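Local coordinates for protein putative NADH dehydrogenase/NAD(P)H nitroreductase (Bacteroides thetaiotaomicron VPI-5482, PDB 3KWK) that probably acts as an oxidoreductase of the nitroreductase family that binds flavin mononucleotide and forms a dimer, at residues 75-80 with 118-123; 106-111 with 148-153; 122-125 with 130-133. All coordinates share one frame; numbering follows the deposited sequence.

Contact 1 (75-80 with 118-123). With FMN (flavin mononucleotide), chain B.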
# COMPACT_ATOMS: atom_id res chain seq x y z
N ALA A 75 -14.77 -13.34 -4.13
CA ALA A 75 -13.76 -13.58 -5.17
C ALA A 75 -14.34 -14.45 -6.28
O ALA A 75 -13.64 -15.30 -6.88
CB ALA A 75 -12.51 -14.22 -4.57
N LYS A 76 -15.63 -14.25 -6.58
CA LYS A 76 -16.32 -15.10 -7.60
C LYS A 76 -15.76 -14.88 -9.00
O LYS A 76 -15.83 -15.78 -9.86
CB LYS A 76 -17.82 -14.87 -7.57
CG LYS A 76 -18.46 -15.12 -6.19
CD LYS A 76 -18.28 -16.55 -5.73
CE LYS A 76 -18.73 -16.74 -4.28
NZ LYS A 76 -18.42 -18.11 -3.85
N MSE A 77 -15.16 -13.71 -9.21
CA MSE A 77 -14.54 -13.42 -10.50
C MSE A 77 -13.30 -14.24 -10.81
O MSE A 77 -12.77 -14.22 -11.92
CB MSE A 77 -14.22 -11.92 -10.63
CG MSE A 77 -12.99 -11.36 -9.90
SE MSE A 77 -13.08 -11.47 -7.96
CE MSE A 77 -14.24 -9.96 -7.65
N LEU A 78 -12.79 -14.98 -9.82
CA LEU A 78 -11.74 -15.96 -10.13
C LEU A 78 -12.12 -16.95 -11.25
O LEU A 78 -11.24 -17.47 -11.90
CB LEU A 78 -11.38 -16.75 -8.88
CG LEU A 78 -10.50 -16.02 -7.86
CD1 LEU A 78 -10.48 -16.78 -6.53
CD2 LEU A 78 -9.07 -15.87 -8.41
N THR A 79 -13.40 -17.25 -11.46
CA THR A 79 -13.80 -18.19 -12.49
C THR A 79 -13.59 -17.58 -13.88
O THR A 79 -13.49 -18.31 -14.88
CB THR A 79 -15.26 -18.67 -12.33
OG1 THR A 79 -16.15 -17.56 -12.47
CG2 THR A 79 -15.46 -19.41 -11.00
N GLN A 80 -13.45 -16.27 -13.97
CA GLN A 80 -13.19 -15.67 -15.30
C GLN A 80 -11.79 -15.11 -15.45
O GLN A 80 -11.43 -14.54 -16.49
CB GLN A 80 -14.28 -14.66 -15.69
CG GLN A 80 -14.49 -13.54 -14.78
CD GLN A 80 -15.57 -12.63 -15.33
OE1 GLN A 80 -15.27 -11.78 -16.13
NE2 GLN A 80 -16.81 -12.79 -14.88
N GLY A 118 -6.33 -5.13 -15.57
CA GLY A 118 -7.24 -4.84 -14.47
C GLY A 118 -6.98 -5.86 -13.38
O GLY A 118 -6.68 -7.01 -13.64
N ALA A 119 -7.16 -5.42 -12.14
CA ALA A 119 -7.01 -6.31 -11.01
C ALA A 119 -7.92 -5.85 -9.88
O ALA A 119 -8.42 -4.72 -9.92
CB ALA A 119 -5.55 -6.31 -10.57
N VAL A 120 -8.11 -6.72 -8.88
CA VAL A 120 -8.88 -6.32 -7.68
C VAL A 120 -8.29 -7.06 -6.46
O VAL A 120 -8.01 -8.26 -6.52
CB VAL A 120 -10.39 -6.66 -7.86
CG1 VAL A 120 -10.65 -8.17 -8.21
CG2 VAL A 120 -11.22 -6.22 -6.64
N TRP A 121 -8.16 -6.30 -5.38
CA TRP A 121 -7.81 -6.86 -4.08
C TRP A 121 -9.03 -7.54 -3.51
O TRP A 121 -10.04 -6.89 -3.28
CB TRP A 121 -7.37 -5.69 -3.20
CG TRP A 121 -7.01 -5.96 -1.74
CD1 TRP A 121 -7.58 -6.84 -0.88
CD2 TRP A 121 -6.03 -5.24 -1.02
NE1 TRP A 121 -6.95 -6.73 0.36
CE2 TRP A 121 -5.99 -5.77 0.29
CE3 TRP A 121 -5.15 -4.21 -1.37
CZ2 TRP A 121 -5.18 -5.25 1.29
CZ3 TRP A 121 -4.32 -3.69 -0.39
CH2 TRP A 121 -4.32 -4.25 0.91
N THR A 122 -8.96 -8.84 -3.30
CA THR A 122 -10.01 -9.56 -2.56
C THR A 122 -9.43 -10.07 -1.24
O THR A 122 -8.39 -10.72 -1.23
CB THR A 122 -10.70 -10.65 -3.41
OG1 THR A 122 -9.90 -11.84 -3.47
CG2 THR A 122 -11.01 -10.16 -4.88
N ALA A 123 -10.11 -9.73 -0.14
CA ALA A 123 -9.55 -10.04 1.18
C ALA A 123 -9.51 -11.51 1.43
O ALA A 123 -10.49 -12.21 1.19
CB ALA A 123 -10.41 -9.37 2.30
N1 FMN B . -13.20 -6.25 -3.68
C2 FMN B . -13.82 -7.44 -3.91
O2 FMN B . -14.43 -7.61 -4.97
N3 FMN B . -13.78 -8.45 -2.96
C4 FMN B . -13.13 -8.31 -1.75
O4 FMN B . -13.10 -9.27 -0.92
C4A FMN B . -12.50 -7.09 -1.52
N5 FMN B . -11.84 -6.85 -0.32
C5A FMN B . -11.06 -5.74 -0.16
C6 FMN B . -10.28 -5.61 1.00
C7 FMN B . -9.46 -4.51 1.13
C7M FMN B . -8.57 -4.32 2.38
C8 FMN B . -9.39 -3.53 0.16
C8M FMN B . -8.47 -2.36 0.36
C9 FMN B . -10.18 -3.65 -0.98
C9A FMN B . -11.02 -4.76 -1.15
N10 FMN B . -11.85 -4.89 -2.27
C10 FMN B . -12.52 -6.06 -2.48
C1' FMN B . -11.84 -3.84 -3.31
C2' FMN B . -12.68 -2.64 -2.88
O2' FMN B . -14.08 -2.96 -2.92
C3' FMN B . -12.35 -1.39 -3.72
O3' FMN B . -11.00 -0.99 -3.50
C4' FMN B . -13.28 -0.19 -3.38
O4' FMN B . -14.62 -0.50 -3.79
C5' FMN B . -12.81 1.12 -4.02
O5' FMN B . -12.85 0.91 -5.42
P FMN B . -11.51 1.09 -6.34
O1P FMN B . -10.49 0.02 -5.92
O2P FMN B . -12.11 0.84 -7.74
O3P FMN B . -10.95 2.49 -6.16
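The backbone N of Ala-123 donates to O4 of FMN over 3.1 Å (N-H...O 150°), fixing the pyrimidine end of the flavin against strand 118-123, while Val-120 and Thr-122, earlier on the strand, meet Met-77 on the O2 side. Met-77, modelled as selenomethionine, has CG wedged between its backbone N and carbonyl carbon (chi1 78°), and the chain bends twice more, bringing CE to 3.6 Å from FMN O2. Met-77 SE meets Thr-122 CG2 tip to tip at 3.9 Å, and CE reaches Val-120 CG1 in the same manner. The other branch, Val-120 CG2, packs 3.6 Å from FMN N1. The methyl of Ala-75 lies 3.7 Å from Thr-122 OG1, a hydroxyl hydrogen-bonded to Val-149 O. Trp-121 turns to the other end of the flavin, presenting a ring face to the dimethylbenzene part, with NE1 3.4 Å from FMN C7. With an alanine in its place, FMN C7M would probably lose its aromatic cover and a gap open toward helix 97-114. The loop between helix 62-71 and strand 83-90 packs on strand 118-123 through Ala-75 and Met-77, while Trp-121 rests against helix 97-114 and Leu-99 of the second subunit.

Contact 2 (106-111 with 148-153)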
# COMPACT_ATOMS: atom_id res chain seq x y z
N GLN A 106 -0.62 -3.00 -3.11
CA GLN A 106 -0.98 -1.76 -3.80
C GLN A 106 -0.02 -1.55 -4.97
O GLN A 106 -0.43 -1.12 -6.07
CB GLN A 106 -0.91 -0.54 -2.87
CG GLN A 106 -1.17 0.82 -3.54
CD GLN A 106 -2.52 0.96 -4.17
OE1 GLN A 106 -3.37 0.04 -4.07
NE2 GLN A 106 -2.76 2.11 -4.82
N ASN A 107 1.28 -1.84 -4.80
CA ASN A 107 2.20 -1.81 -5.95
C ASN A 107 1.77 -2.74 -7.08
O ASN A 107 1.89 -2.39 -8.25
CB ASN A 107 3.60 -2.17 -5.52
CG ASN A 107 4.34 -1.01 -4.89
OD1 ASN A 107 3.83 0.13 -4.83
ND2 ASN A 107 5.58 -1.29 -4.44
N ILE A 108 1.29 -3.93 -6.74
CA ILE A 108 0.82 -4.87 -7.76
C ILE A 108 -0.36 -4.29 -8.50
O ILE A 108 -0.46 -4.38 -9.75
CB ILE A 108 0.47 -6.25 -7.14
CG1 ILE A 108 1.79 -6.93 -6.66
CG2 ILE A 108 -0.35 -7.14 -8.14
CD1 ILE A 108 1.65 -8.16 -5.81
N LEU A 109 -1.31 -3.72 -7.75
CA LEU A 109 -2.49 -3.11 -8.41
C LEU A 109 -2.11 -1.95 -9.33
O LEU A 109 -2.61 -1.85 -10.46
CB LEU A 109 -3.47 -2.61 -7.36
CG LEU A 109 -4.10 -3.64 -6.40
CD1 LEU A 109 -5.04 -2.93 -5.34
CD2 LEU A 109 -4.86 -4.75 -7.16
N LEU A 110 -1.15 -1.14 -8.89
CA LEU A 110 -0.68 -0.01 -9.68
C LEU A 110 0.05 -0.50 -10.93
O LEU A 110 -0.17 -0.00 -12.05
CB LEU A 110 0.17 0.93 -8.83
CG LEU A 110 -0.55 1.72 -7.77
CD1 LEU A 110 0.49 2.48 -6.90
CD2 LEU A 110 -1.48 2.68 -8.41
N ALA A 111 0.88 -1.53 -10.77
CA ALA A 111 1.59 -2.13 -11.88
C ALA A 111 0.63 -2.66 -12.93
O ALA A 111 0.79 -2.39 -14.14
CB ALA A 111 2.55 -3.27 -11.34
N CYS A 148 -4.30 -11.33 0.70
CA CYS A 148 -5.32 -11.09 -0.30
C CYS A 148 -5.03 -11.94 -1.53
O CYS A 148 -3.87 -12.35 -1.79
CB CYS A 148 -5.42 -9.58 -0.62
SG CYS A 148 -3.90 -8.89 -1.32
N VAL A 149 -6.11 -12.15 -2.28
CA VAL A 149 -6.09 -12.84 -3.54
C VAL A 149 -6.39 -11.78 -4.59
O VAL A 149 -7.42 -11.10 -4.54
CB VAL A 149 -7.14 -13.97 -3.60
CG1 VAL A 149 -7.11 -14.61 -4.98
CG2 VAL A 149 -6.89 -15.06 -2.51
N ILE A 150 -5.48 -11.61 -5.54
CA ILE A 150 -5.64 -10.61 -6.59
C ILE A 150 -5.84 -11.28 -7.96
O ILE A 150 -4.85 -11.60 -8.65
CB ILE A 150 -4.41 -9.66 -6.64
CG1 ILE A 150 -4.11 -9.03 -5.28
CG2 ILE A 150 -4.58 -8.53 -7.72
CD1 ILE A 150 -2.86 -8.16 -5.27
N PRO A 151 -7.09 -11.52 -8.34
CA PRO A 151 -7.34 -11.89 -9.75
C PRO A 151 -6.94 -10.73 -10.67
O PRO A 151 -7.00 -9.55 -10.27
CB PRO A 151 -8.84 -12.12 -9.81
CG PRO A 151 -9.32 -12.03 -8.38
CD PRO A 151 -8.34 -11.20 -7.64
N PHE A 152 -6.52 -11.05 -11.88
CA PHE A 152 -6.23 -10.02 -12.84
C PHE A 152 -6.40 -10.54 -14.25
O PHE A 152 -6.49 -11.76 -14.47
CB PHE A 152 -4.82 -9.46 -12.62
CG PHE A 152 -3.71 -10.48 -12.84
CD1 PHE A 152 -3.32 -11.34 -11.83
CD2 PHE A 152 -3.03 -10.53 -14.05
CE1 PHE A 152 -2.31 -12.25 -12.05
CE2 PHE A 152 -2.03 -11.42 -14.27
CZ PHE A 152 -1.66 -12.29 -13.26
N GLY A 153 -6.48 -9.59 -15.18
CA GLY A 153 -6.66 -9.89 -16.58
C GLY A 153 -6.81 -8.61 -17.38
O GLY A 153 -6.79 -7.49 -16.81
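Ile-150 reaches from strand 144-153 to helix 97-114 and touches two neighbouring residues there, one with each end of its forked side chain. Ile-150 CD1 comes to 3.9 Å from CG2 of Ile-108, and Ile-150 CG2 to 3.8 Å from CD2 of Leu-109. Because CG1 of Ile-150 stands anti to the carbonyl carbon (chi1 -53°) and the chain then runs on extended to CD1, the long arm serves Ile-108 and the short branch stays beside Leu-109. Leu-109 does not aim its CB straight at the strand; its CD2 methyl is what closes the distance. Both pairs cross obliquely, and only methyl groups meet, the CA atoms of Leu-109 and Ile-150 staying 8.3 Å apart. This is the close part of the contact. Away from it the helix turns its other flank, Gln-106, Asn-107 and Leu-110, from the strand and toward the second subunit rather than to solvent: Gln-106 NE2 bonds to Asn-107 OD1 of that subunit, and Leu-110 packs on its Leu-110. All three touching residues are buried, with Val-87 and Ala-119 of the flanking strands adding to the apolar surroundings. No hydrogen bond crosses between helix and strand, so shape and the exclusion of water carry the join, and the polar groups of the helix flank find their partners elsewhere, Asn-107 ND2 at Ala-41 O.

Contact 3 (122-125 with 130-133). With FMN (flavin mononucleotide), chain B.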
# COMPACT_ATOMS: atom_id res chain seq x y z
N THR A 122 -8.96 -8.84 -3.30
CA THR A 122 -10.01 -9.56 -2.56
C THR A 122 -9.43 -10.07 -1.24
O THR A 122 -8.39 -10.72 -1.23
CB THR A 122 -10.70 -10.65 -3.41
OG1 THR A 122 -9.90 -11.84 -3.47
CG2 THR A 122 -11.01 -10.16 -4.88
N ALA A 123 -10.11 -9.73 -0.14
CA ALA A 123 -9.55 -10.04 1.18
C ALA A 123 -9.51 -11.51 1.43
O ALA A 123 -10.49 -12.21 1.19
CB ALA A 123 -10.41 -9.37 2.30
N ALA A 124 -8.39 -11.99 1.98
CA ALA A 124 -8.33 -13.27 2.67
C ALA A 124 -8.30 -12.88 4.16
O ALA A 124 -9.36 -12.76 4.79
CB ALA A 124 -7.09 -14.13 2.19
N TYR A 125 -7.12 -12.56 4.71
CA TYR A 125 -7.04 -11.77 5.95
C TYR A 125 -7.99 -10.55 5.85
O TYR A 125 -8.03 -9.89 4.81
CB TYR A 125 -5.60 -11.32 6.17
CG TYR A 125 -5.40 -10.50 7.44
CD1 TYR A 125 -5.63 -9.14 7.42
CD2 TYR A 125 -5.09 -11.10 8.66
CE1 TYR A 125 -5.58 -8.39 8.59
CE2 TYR A 125 -4.98 -10.37 9.80
CZ TYR A 125 -5.22 -9.02 9.78
OH TYR A 125 -5.15 -8.24 10.92
N ARG A 130 -11.42 -17.65 5.14
CA ARG A 130 -10.87 -17.37 3.81
C ARG A 130 -9.41 -17.73 3.77
O ARG A 130 -8.90 -18.27 2.81
CB ARG A 130 -11.04 -15.89 3.46
CG ARG A 130 -12.49 -15.44 3.39
CD ARG A 130 -12.60 -14.06 2.80
NE ARG A 130 -13.86 -13.40 3.16
CZ ARG A 130 -14.17 -12.15 2.80
NH1 ARG A 130 -13.33 -11.44 2.05
NH2 ARG A 130 -15.32 -11.60 3.20
N MSE A 131 -8.71 -17.41 4.84
CA MSE A 131 -7.27 -17.69 4.90
C MSE A 131 -7.07 -19.19 4.83
O MSE A 131 -6.15 -19.68 4.18
CB MSE A 131 -6.68 -17.13 6.17
CG MSE A 131 -6.87 -15.61 6.27
SE MSE A 131 -6.35 -14.87 7.99
CE MSE A 131 -4.50 -14.94 7.69
N GLU A 132 -7.95 -19.94 5.50
CA GLU A 132 -7.86 -21.42 5.45
C GLU A 132 -8.14 -21.99 4.06
O GLU A 132 -7.48 -22.92 3.65
CB GLU A 132 -8.80 -22.03 6.49
CG GLU A 132 -8.86 -23.57 6.48
CD GLU A 132 -7.51 -24.29 6.67
OE1 GLU A 132 -6.59 -23.77 7.37
OE2 GLU A 132 -7.40 -25.42 6.12
N VAL A 133 -9.10 -21.42 3.33
CA VAL A 133 -9.34 -21.81 1.93
C VAL A 133 -8.06 -21.70 1.13
O VAL A 133 -7.67 -22.64 0.43
CB VAL A 133 -10.47 -20.97 1.28
CG1 VAL A 133 -10.56 -21.19 -0.24
CG2 VAL A 133 -11.79 -21.29 1.96
N1 FMN B . -13.20 -6.25 -3.68
C2 FMN B . -13.82 -7.44 -3.91
O2 FMN B . -14.43 -7.61 -4.97
N3 FMN B . -13.78 -8.45 -2.96
C4 FMN B . -13.13 -8.31 -1.75
O4 FMN B . -13.10 -9.27 -0.92
C4A FMN B . -12.50 -7.09 -1.52
N5 FMN B . -11.84 -6.85 -0.32
C5A FMN B . -11.06 -5.74 -0.16
C6 FMN B . -10.28 -5.61 1.00
C7 FMN B . -9.46 -4.51 1.13
C7M FMN B . -8.57 -4.32 2.38
C8 FMN B . -9.39 -3.53 0.16
C8M FMN B . -8.47 -2.36 0.36
C9 FMN B . -10.18 -3.65 -0.98
C9A FMN B . -11.02 -4.76 -1.15
N10 FMN B . -11.85 -4.89 -2.27
C10 FMN B . -12.52 -6.06 -2.48
C1' FMN B . -11.84 -3.84 -3.31
C2' FMN B . -12.68 -2.64 -2.88
O2' FMN B . -14.08 -2.96 -2.92
C3' FMN B . -12.35 -1.39 -3.72
O3' FMN B . -11.00 -0.99 -3.50
C4' FMN B . -13.28 -0.19 -3.38
O4' FMN B . -14.62 -0.50 -3.79
C5' FMN B . -12.81 1.12 -4.02
O5' FMN B . -12.85 0.91 -5.42
P FMN B . -11.51 1.09 -6.34
O1P FMN B . -10.49 0.02 -5.92
O2P FMN B . -12.11 0.84 -7.74
O3P FMN B . -10.95 2.49 -6.16
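Arg-130 NH1 donates to the carbonyl O of Ala-123 in a nearly straight bond, 3.1 Å long with an N-H...O angle of 166°. The oxygen lies at the edge of the guanidinium, close to its plane, but the donor approaches from above the carbonyl plane, 37° out of it. The chain that brings it there is extended from CG to NE and runs along the backbone of 123-124: Arg-130 CB packs 3.8 Å from Ala-124 O, and Arg-130 CD passes 3.2 Å from Ala-123 O. Arg-130 NH1 also sits 3.6 Å from the methyl of Ala-123. At 3.7 Å, obliquely placed, FMN O4 is a looser neighbour of Arg-130 NH1, yet a positive charge this near would probably draw electron density toward that end of the flavin.

One residue further along the helix, Met-131, modelled as selenomethionine, covers the turn that follows the strand. Met-131 CG lies 3.4 Å from Tyr-125 N, and the chain, bent at its last torsion, runs alongside the tyrosine side chain. The terminal Met-131 CE stands 4.0 Å from Tyr-125 CD2 at the ring edge, while Met-131 SE, 5.3 Å from the ring centroid, makes an oblique Met-aromatic contact. Tyr-125 swings CG opposite its backbone N (chi1 -180°), keeping the ring beside the selenium chain.

Farther out, Tyr-127 makes a cation-pi contact with the arginine, against which Leu-72, Pro-73 and Tyr-74 also pack. The Tyr-125 ring meets Trp-97 edge-to-face, and Tyr-125 OH bonds to Tyr-98 OH of the second subunit. The end of strand 118-123, with Arg-130 reaching in from helix 128-138, thus lines the O4 side of the FMN pocket, consistent with the dimeric flavoproteins of the nitroreductase family.

In the fold
All three contacts are largely buried, but contact 2 lies nearest the centre of the chain, whereas contact 3 sits farthest out and includes partly exposed residues. Strand 118-123 is common to contacts 1 and 3, which share Thr-122 and Ala-123 and both touch FMN; contact 2 uses its sheet neighbour, strand 144-153, and meets contact 1 through bonds such as Gly-118 N to Gly-153 O. The chemistry follows position: contact 2 is wholly aliphatic between helix and sheet, contact 1 packs a selenomethionine, a valine, a threonine and an alanine beside the flavin, and contact 3 alone has a charged side chain bonding across its segments.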